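Local structure of DUF1904 domain-containing protein (Vibrio cholerae O1 biovar eltor str. N16961, 1U9D) at residues 35-40 and 51-56; 92-95 and 100-103. The protein is of unknown function, a small DUF1904 protein of the MIF clan whose assembly contains two chains. All coordinates share one frame; numbering follows the deposited sequence.

Contact 1: residues 35-40 and 51-56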
ATOM      1  N   THR A  35      -7.152  12.313 -16.057  1.00 23.46           N
ATOM      2  CA  THR A  35      -8.095  11.911 -15.032  1.00 24.20           C
ATOM      3  C   THR A  35      -7.827  10.491 -14.552  1.00 22.97           C
ATOM      4  O   THR A  35      -7.984  10.188 -13.364  1.00 22.25           O
ATOM      5  CB  THR A  35      -9.552  12.081 -15.527  1.00 24.64           C
ATOM      6  OG1 THR A  35      -9.781  11.258 -16.670  1.00 28.05           O
ATOM      7  CG2 THR A  35      -9.770  13.467 -16.053  1.00 27.29           C
ATOM      8  N   LEU A  36      -7.408   9.611 -15.457  1.00 22.35           N
ATOM      9  CA  LEU A  36      -7.048   8.247 -15.053  1.00 21.62           C
ATOM     10  C   LEU A  36      -5.837   8.224 -14.152  1.00 20.37           C
ATOM     11  O   LEU A  36      -5.783   7.469 -13.189  1.00 20.28           O
ATOM     12  CB  LEU A  36      -6.760   7.356 -16.266  1.00 22.52           C
ATOM     13  CG  LEU A  36      -7.769   6.302 -16.625  1.00 25.83           C
ATOM     14  CD1 LEU A  36      -7.101   5.351 -17.627  1.00 27.17           C
ATOM     15  CD2 LEU A  36      -8.258   5.568 -15.414  1.00 26.98           C
ATOM     16  N   LEU A  37      -4.835   9.021 -14.467  1.00 18.88           N
ATOM     17  CA  LEU A  37      -3.639   9.070 -13.638  1.00 19.34           C
ATOM     18  C   LEU A  37      -3.985   9.503 -12.203  1.00 19.85           C
ATOM     19  O   LEU A  37      -3.523   8.906 -11.232  1.00 19.38           O
ATOM     20  CB  LEU A  37      -2.584  10.008 -14.252  1.00 19.43           C
ATOM     21  CG  LEU A  37      -1.297  10.137 -13.459  1.00 20.45           C
ATOM     22  CD1 LEU A  37      -0.684   8.776 -13.166  1.00 20.99           C
ATOM     23  CD2 LEU A  37      -0.314  11.017 -14.214  1.00 22.56           C
ATOM     24  N   ASN A  38      -4.827  10.521 -12.080  1.00 20.55           N
ATOM     25  CA  ASN A  38      -5.277  10.997 -10.786  1.00 21.32           C
ATOM     26  C   ASN A  38      -5.955   9.883  -9.995  1.00 21.11           C
ATOM     27  O   ASN A  38      -5.583   9.610  -8.850  1.00 20.86           O
ATOM     28  CB  ASN A  38      -6.257  12.161 -10.942  1.00 21.99           C
ATOM     29  CG  ASN A  38      -5.587  13.453 -11.351  1.00 24.45           C
ATOM     30  OD1 ASN A  38      -4.393  13.649 -11.163  1.00 26.36           O
ATOM     31  ND2 ASN A  38      -6.379  14.353 -11.917  1.00 27.44           N
ATOM     32  N   GLU A  39      -6.921   9.219 -10.615  1.00 21.42           N
ATOM     33  CA  GLU A  39      -7.681   8.173  -9.930  1.00 22.47           C
ATOM     34  C   GLU A  39      -6.873   6.908  -9.614  1.00 22.28           C
ATOM     35  O   GLU A  39      -6.962   6.383  -8.494  1.00 21.87           O
ATOM     36  CB  GLU A  39      -8.986   7.831 -10.666  1.00 23.79           C
ATOM     37  CG  GLU A  39      -9.996   7.199  -9.718  1.00 28.63           C
ATOM     38  CD  GLU A  39     -11.403   7.020 -10.275  1.00 36.10           C
ATOM     39  OE1 GLU A  39     -11.660   7.355 -11.451  1.00 40.26           O
ATOM     40  OE2 GLU A  39     -12.268   6.521  -9.510  1.00 38.98           O
ATOM     41  N   LEU A  40      -6.066   6.429 -10.559  1.00 21.22           N
ATOM     42  CA  LEU A  40      -5.262   5.217 -10.322  1.00 21.42           C
ATOM     43  C   LEU A  40      -4.143   5.417  -9.310  1.00 22.41           C
ATOM     44  O   LEU A  40      -3.876   4.539  -8.495  1.00 22.78           O
ATOM     45  CB  LEU A  40      -4.690   4.677 -11.627  1.00 20.71           C
ATOM     46  CG  LEU A  40      -5.744   4.207 -12.627  1.00 22.21           C
ATOM     47  CD1 LEU A  40      -5.082   3.772 -13.934  1.00 22.44           C
ATOM     48  CD2 LEU A  40      -6.568   3.066 -12.050  1.00 24.45           C
ATOM     49  N   PHE A  51       3.312   5.185 -13.701  1.00 21.14           N
ATOM     50  CA  PHE A  51       2.377   4.796 -14.750  1.00 19.74           C
ATOM     51  C   PHE A  51       2.868   5.306 -16.100  1.00 19.88           C
ATOM     52  O   PHE A  51       3.448   6.390 -16.196  1.00 19.30           O
ATOM     53  CB  PHE A  51       0.976   5.374 -14.487  1.00 20.03           C
ATOM     54  CG  PHE A  51       0.362   4.938 -13.192  1.00 18.55           C
ATOM     55  CD1 PHE A  51      -0.631   3.971 -13.171  1.00 20.48           C
ATOM     56  CD2 PHE A  51       0.736   5.525 -12.002  1.00 19.74           C
ATOM     57  CE1 PHE A  51      -1.181   3.541 -11.983  1.00 21.14           C
ATOM     58  CE2 PHE A  51       0.157   5.119 -10.802  1.00 21.12           C
ATOM     59  CZ  PHE A  51      -0.796   4.121 -10.803  1.00 21.48           C
ATOM     60  N   THR A  52       2.635   4.528 -17.153  1.00 19.07           N
ATOM     61  CA  THR A  52       2.839   5.019 -18.505  1.00 18.57           C
ATOM     62  C   THR A  52       1.556   4.730 -19.295  1.00 17.35           C
ATOM     63  O   THR A  52       0.835   3.766 -19.017  1.00 14.96           O
ATOM     64  CB  THR A  52       4.080   4.411 -19.163  1.00 20.39           C
ATOM     65  OG1 THR A  52       3.867   3.017 -19.418  1.00 26.06           O
ATOM     66  CG2 THR A  52       5.285   4.433 -18.225  1.00 22.59           C
ATOM     67  N   PHE A  53       1.278   5.599 -20.246  1.00 15.47           N
ATOM     68  CA  PHE A  53       0.075   5.541 -21.054  1.00 14.79           C
ATOM     69  C   PHE A  53       0.486   5.595 -22.512  1.00 16.56           C
ATOM     70  O   PHE A  53       1.272   6.466 -22.904  1.00 16.18           O
ATOM     71  CB  PHE A  53      -0.813   6.734 -20.737  1.00 14.84           C
ATOM     72  CG  PHE A  53      -1.189   6.836 -19.306  1.00 14.78           C
ATOM     73  CD1 PHE A  53      -2.354   6.268 -18.847  1.00 16.40           C
ATOM     74  CD2 PHE A  53      -0.369   7.490 -18.401  1.00 15.54           C
ATOM     75  CE1 PHE A  53      -2.695   6.354 -17.507  1.00 18.89           C
ATOM     76  CE2 PHE A  53      -0.705   7.559 -17.091  1.00 17.63           C
ATOM     77  CZ  PHE A  53      -1.871   6.979 -16.638  1.00 17.24           C
ATOM     78  N   GLU A  54      -0.024   4.675 -23.327  1.00 16.01           N
ATOM     79  CA  GLU A  54       0.366   4.600 -24.732  1.00 17.87           C
ATOM     80  C   GLU A  54      -0.889   4.545 -25.612  1.00 17.30           C
ATOM     81  O   GLU A  54      -1.761   3.764 -25.358  1.00 16.87           O
ATOM     82  CB  GLU A  54       1.217   3.341 -24.940  1.00 18.74           C
ATOM     83  CG  GLU A  54       1.589   3.025 -26.369  1.00 24.19           C
ATOM     84  CD  GLU A  54       2.630   1.911 -26.495  1.00 31.28           C
ATOM     85  OE1 GLU A  54       3.040   1.636 -27.648  1.00 36.09           O
ATOM     86  OE2 GLU A  54       3.049   1.299 -25.473  1.00 35.49           O
ATOM     87  N   LEU A  55      -0.971   5.377 -26.639  1.00 17.58           N
ATOM     88  CA  LEU A  55      -1.993   5.260 -27.669  1.00 18.78           C
ATOM     89  C   LEU A  55      -1.396   4.471 -28.827  1.00 19.47           C
ATOM     90  O   LEU A  55      -0.406   4.890 -29.391  1.00 16.91           O
ATOM     91  CB  LEU A  55      -2.396   6.636 -28.167  1.00 19.99           C
ATOM     92  CG  LEU A  55      -3.415   6.722 -29.311  1.00 23.83           C
ATOM     93  CD1 LEU A  55      -4.672   5.974 -28.956  1.00 25.55           C
ATOM     94  CD2 LEU A  55      -3.666   8.195 -29.632  1.00 29.33           C
ATOM     95  N   ILE A  56      -2.027   3.357 -29.190  1.00 21.71           N
ATOM     96  CA  ILE A  56      -1.472   2.417 -30.152  1.00 24.96           C
ATOM     97  C   ILE A  56      -2.079   2.806 -31.492  1.00 27.21           C
ATOM     98  O   ILE A  56      -3.277   2.955 -31.577  1.00 27.07           O
ATOM     99  CB  ILE A  56      -1.851   0.967 -29.743  1.00 24.97           C
ATOM    100  CG1 ILE A  56      -1.234   0.615 -28.389  1.00 27.16           C
ATOM    101  CG2 ILE A  56      -1.442  -0.047 -30.800  1.00 27.36           C
ATOM    102  CD1 ILE A  56       0.240   0.638 -28.376  1.00 27.26           C
TER
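Leu37 reaches the strand with two different parts of its side chain, and so touches both phenylalanines. Its methyl CD1 lies 3.7 Å from CD2 of Phe51, the two side chains crossing obliquely, while its CB stands 3.9 Å from CZ of Phe53. CG anti to the backbone N (chi1 180°) carries CD1 to Phe51, where it still lies 4.1 Å from CE2 of Phe53; CB, placed by the helix itself, meets CZ of that ring. One turn further on, Leu40 meets Phe51 further round the ring, its CB 3.7 Å from CE1, so two leucines of one helix, a turn apart, press on the ring from the same side. Leu36 adds a looser touch, CB to CE1 of Phe53 at 4.4 Å. All four contacts are apolar, and flat rings paired with branched aliphatic chains suit a seam in which shape and exclusion of water do the work.

The strand sets up this pattern. Phe51 and Phe53 are two residues apart and both direct their side chains at the helix, whereas Thr52 between them turns away, and its OG1 is hydrogen-bonded to His18 ND1. Backbone bonds from Thr52 and Glu54 to Leu19 tie strand 52-55 to strand 18-22. On the helical side, Leu40 N bonds to Leu36 O at 2.8 Å, a regular turn that brings Leu36 and Leu40 to the same flank. Both also touch helix 79-97, through Val88 and Ile85 respectively, and Phe53 also meets Val33 and Phe21. The contact joins the helix and the second strand of a beta-alpha-beta unit, in which helix 26-44 links the parallel neighbours 18-22 and 52-55 and packs on their mixed sheet.

Contact 2: residues 92-95 and 100-103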
ATOM      1  N   GLN A  92     -14.353   5.604 -16.232  1.00 25.64           N
ATOM      2  CA  GLN A  92     -13.862   6.800 -16.906  1.00 25.69           C
ATOM      3  C   GLN A  92     -14.086   6.795 -18.416  1.00 26.01           C
ATOM      4  O   GLN A  92     -14.544   7.791 -18.986  1.00 25.90           O
ATOM      5  CB  GLN A  92     -12.397   7.009 -16.576  1.00 26.03           C
ATOM      6  CG  GLN A  92     -12.221   7.308 -15.092  1.00 27.90           C
ATOM      7  CD  GLN A  92     -11.081   8.247 -14.793  1.00 31.08           C
ATOM      8  OE1 GLN A  92     -10.781   8.497 -13.624  1.00 34.44           O
ATOM      9  NE2 GLN A  92     -10.422   8.746 -15.830  1.00 31.72           N
ATOM     10  N   ILE A  93     -13.804   5.672 -19.071  1.00 26.05           N
ATOM     11  CA  ILE A  93     -14.071   5.555 -20.496  1.00 27.60           C
ATOM     12  C   ILE A  93     -15.572   5.727 -20.796  1.00 28.10           C
ATOM     13  O   ILE A  93     -15.924   6.347 -21.786  1.00 28.48           O
ATOM     14  CB  ILE A  93     -13.521   4.213 -21.073  1.00 28.18           C
ATOM     15  CG1 ILE A  93     -12.087   4.385 -21.567  1.00 30.13           C
ATOM     16  CG2 ILE A  93     -14.337   3.740 -22.246  1.00 29.03           C
ATOM     17  CD1 ILE A  93     -11.059   3.738 -20.714  1.00 32.01           C
ATOM     18  N   ARG A  94     -16.441   5.201 -19.948  1.00 29.36           N
ATOM     19  CA  ARG A  94     -17.890   5.324 -20.166  1.00 31.33           C
ATOM     20  C   ARG A  94     -18.376   6.762 -20.130  1.00 32.29           C
ATOM     21  O   ARG A  94     -19.304   7.149 -20.857  1.00 32.35           O
ATOM     22  CB  ARG A  94     -18.651   4.497 -19.151  1.00 31.86           C
ATOM     23  CG  ARG A  94     -18.470   3.034 -19.426  1.00 34.99           C
ATOM     24  CD  ARG A  94     -19.501   2.137 -18.888  1.00 39.27           C
ATOM     25  NE  ARG A  94     -19.728   1.015 -19.795  1.00 43.74           N
ATOM     26  CZ  ARG A  94     -20.246  -0.146 -19.424  1.00 47.48           C
ATOM     27  NH1 ARG A  94     -20.606  -0.359 -18.163  1.00 48.45           N
ATOM     28  NH2 ARG A  94     -20.414  -1.105 -20.325  1.00 49.41           N
ATOM     29  N   GLN A  95     -17.731   7.552 -19.288  1.00 32.73           N
ATOM     30  CA  GLN A  95     -17.978   8.978 -19.230  1.00 33.91           C
ATOM     31  C   GLN A  95     -17.763   9.693 -20.545  1.00 33.55           C
ATOM     32  O   GLN A  95     -18.462  10.644 -20.841  1.00 33.37           O
ATOM     33  CB  GLN A  95     -17.054   9.601 -18.196  1.00 34.68           C
ATOM     34  CG  GLN A  95     -17.473  10.964 -17.774  1.00 38.17           C
ATOM     35  CD  GLN A  95     -17.571  11.041 -16.280  1.00 43.55           C
ATOM     36  OE1 GLN A  95     -16.545  11.145 -15.605  1.00 46.57           O
ATOM     37  NE2 GLN A  95     -18.795  10.957 -15.745  1.00 46.81           N
ATOM     38  N   ASP A 100     -22.795   2.348 -21.898  1.00 48.74           N
ATOM     39  CA  ASP A 100     -23.020   0.992 -22.398  1.00 49.28           C
ATOM     40  C   ASP A 100     -22.109   0.620 -23.561  1.00 48.65           C
ATOM     41  O   ASP A 100     -22.287  -0.439 -24.173  1.00 49.09           O
ATOM     42  CB  ASP A 100     -24.494   0.822 -22.797  1.00 50.24           C
ATOM     43  CG  ASP A 100     -25.186  -0.289 -22.024  1.00 52.00           C
ATOM     44  OD1 ASP A 100     -24.852  -0.491 -20.832  1.00 54.45           O
ATOM     45  OD2 ASP A 100     -26.076  -1.010 -22.532  1.00 54.67           O
ATOM     46  N   SER A 101     -21.143   1.488 -23.871  1.00 47.35           N
ATOM     47  CA  SER A 101     -20.007   1.115 -24.701  1.00 46.14           C
ATOM     48  C   SER A 101     -19.452  -0.128 -24.045  1.00 44.00           C
ATOM     49  O   SER A 101     -19.696  -0.342 -22.868  1.00 44.82           O
ATOM     50  CB  SER A 101     -18.955   2.233 -24.725  1.00 46.39           C
ATOM     51  OG  SER A 101     -18.647   2.675 -23.405  1.00 47.43           O
ATOM     52  N   HIS A 102     -18.731  -0.957 -24.785  1.00 41.27           N
ATOM     53  CA  HIS A 102     -18.321  -2.261 -24.258  1.00 38.93           C
ATOM     54  C   HIS A 102     -16.802  -2.474 -24.070  1.00 35.12           C
ATOM     55  O   HIS A 102     -16.188  -3.301 -24.726  1.00 35.05           O
ATOM     56  CB  HIS A 102     -18.912  -3.337 -25.159  1.00 39.49           C
ATOM     57  CG  HIS A 102     -20.405  -3.361 -25.131  1.00 42.34           C
ATOM     58  ND1 HIS A 102     -21.116  -3.574 -23.968  1.00 46.23           N
ATOM     59  CD2 HIS A 102     -21.323  -3.155 -26.104  1.00 45.45           C
ATOM     60  CE1 HIS A 102     -22.410  -3.525 -24.233  1.00 48.34           C
ATOM     61  NE2 HIS A 102     -22.562  -3.269 -25.522  1.00 47.78           N
ATOM     62  N   LEU A 103     -16.221  -1.749 -23.137  1.00 30.79           N
ATOM     63  CA  LEU A 103     -14.776  -1.701 -23.002  1.00 27.67           C
ATOM     64  C   LEU A 103     -14.219  -3.046 -22.543  1.00 23.72           C
ATOM     65  O   LEU A 103     -14.756  -3.642 -21.619  1.00 22.21           O
ATOM     66  CB  LEU A 103     -14.379  -0.632 -21.987  1.00 27.93           C
ATOM     67  CG  LEU A 103     -12.867  -0.463 -21.795  1.00 29.44           C
ATOM     68  CD1 LEU A 103     -12.230   0.230 -22.966  1.00 29.67           C
ATOM     69  CD2 LEU A 103     -12.554   0.285 -20.505  1.00 31.27           C
TER
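The return from helix 79-97 to strand 104-109 is closed by a side-chain-to-backbone bond near the end of the helix. Arg94 NH2 donates to Ser101 O at 2.8 Å, with an N-H...O angle of 169°; the oxygen lies in the guanidinium plane, and the bond runs nearly along the C=O axis. NE of Arg94 adds a second bond to Ser101 O at 3.4 Å, so one carbonyl takes a strong bond and a weak one. Arginine suits the place because its long chain, bent at chi3 (145°), can reach a loop carbonyl and still offer several donors. Asp100 N lies over one face of the guanidinium, and Asp100 OD1 is 4.5 Å from Arg94 NH2, well out of its plane, so it can add only a general electrostatic attraction. The Ser101 hydroxyl turns elsewhere, OG being hydrogen-bonded to Gly98 O, in the link between helix and loop.

Next to this polar contact, Ile93 CD1 meets Leu103 CD2 at 3.8 Å, the two side chains crossing at about a right angle. Ile93 also touches Leu32 of helix 26-44, and Leu103 packs on Ile89 and Thr90, so the loop runs into strand 104-109 while packed against helix 79-97.

Overall arrangement
Contact 1 comes first along the chain and closes before contact 2 opens, both within the DUF1904 range. Their centres lie about 16 Å apart: contact 1 is buried, about 6 Å from the centre of the chain, and contact 2 is at the surface, about 15 Å from it. Strands 52-55 and 104-109, which they respectively contain and lead into, are the two outermost strands of the four-stranded mixed sheet within this chain. Helices 26-44 and 79-97 connect the contacts by packing against each other, with Gln92 touching Leu36. Together the contacts show two successive helices, each followed by a strand at one of the two outer positions of the sheet within this chain.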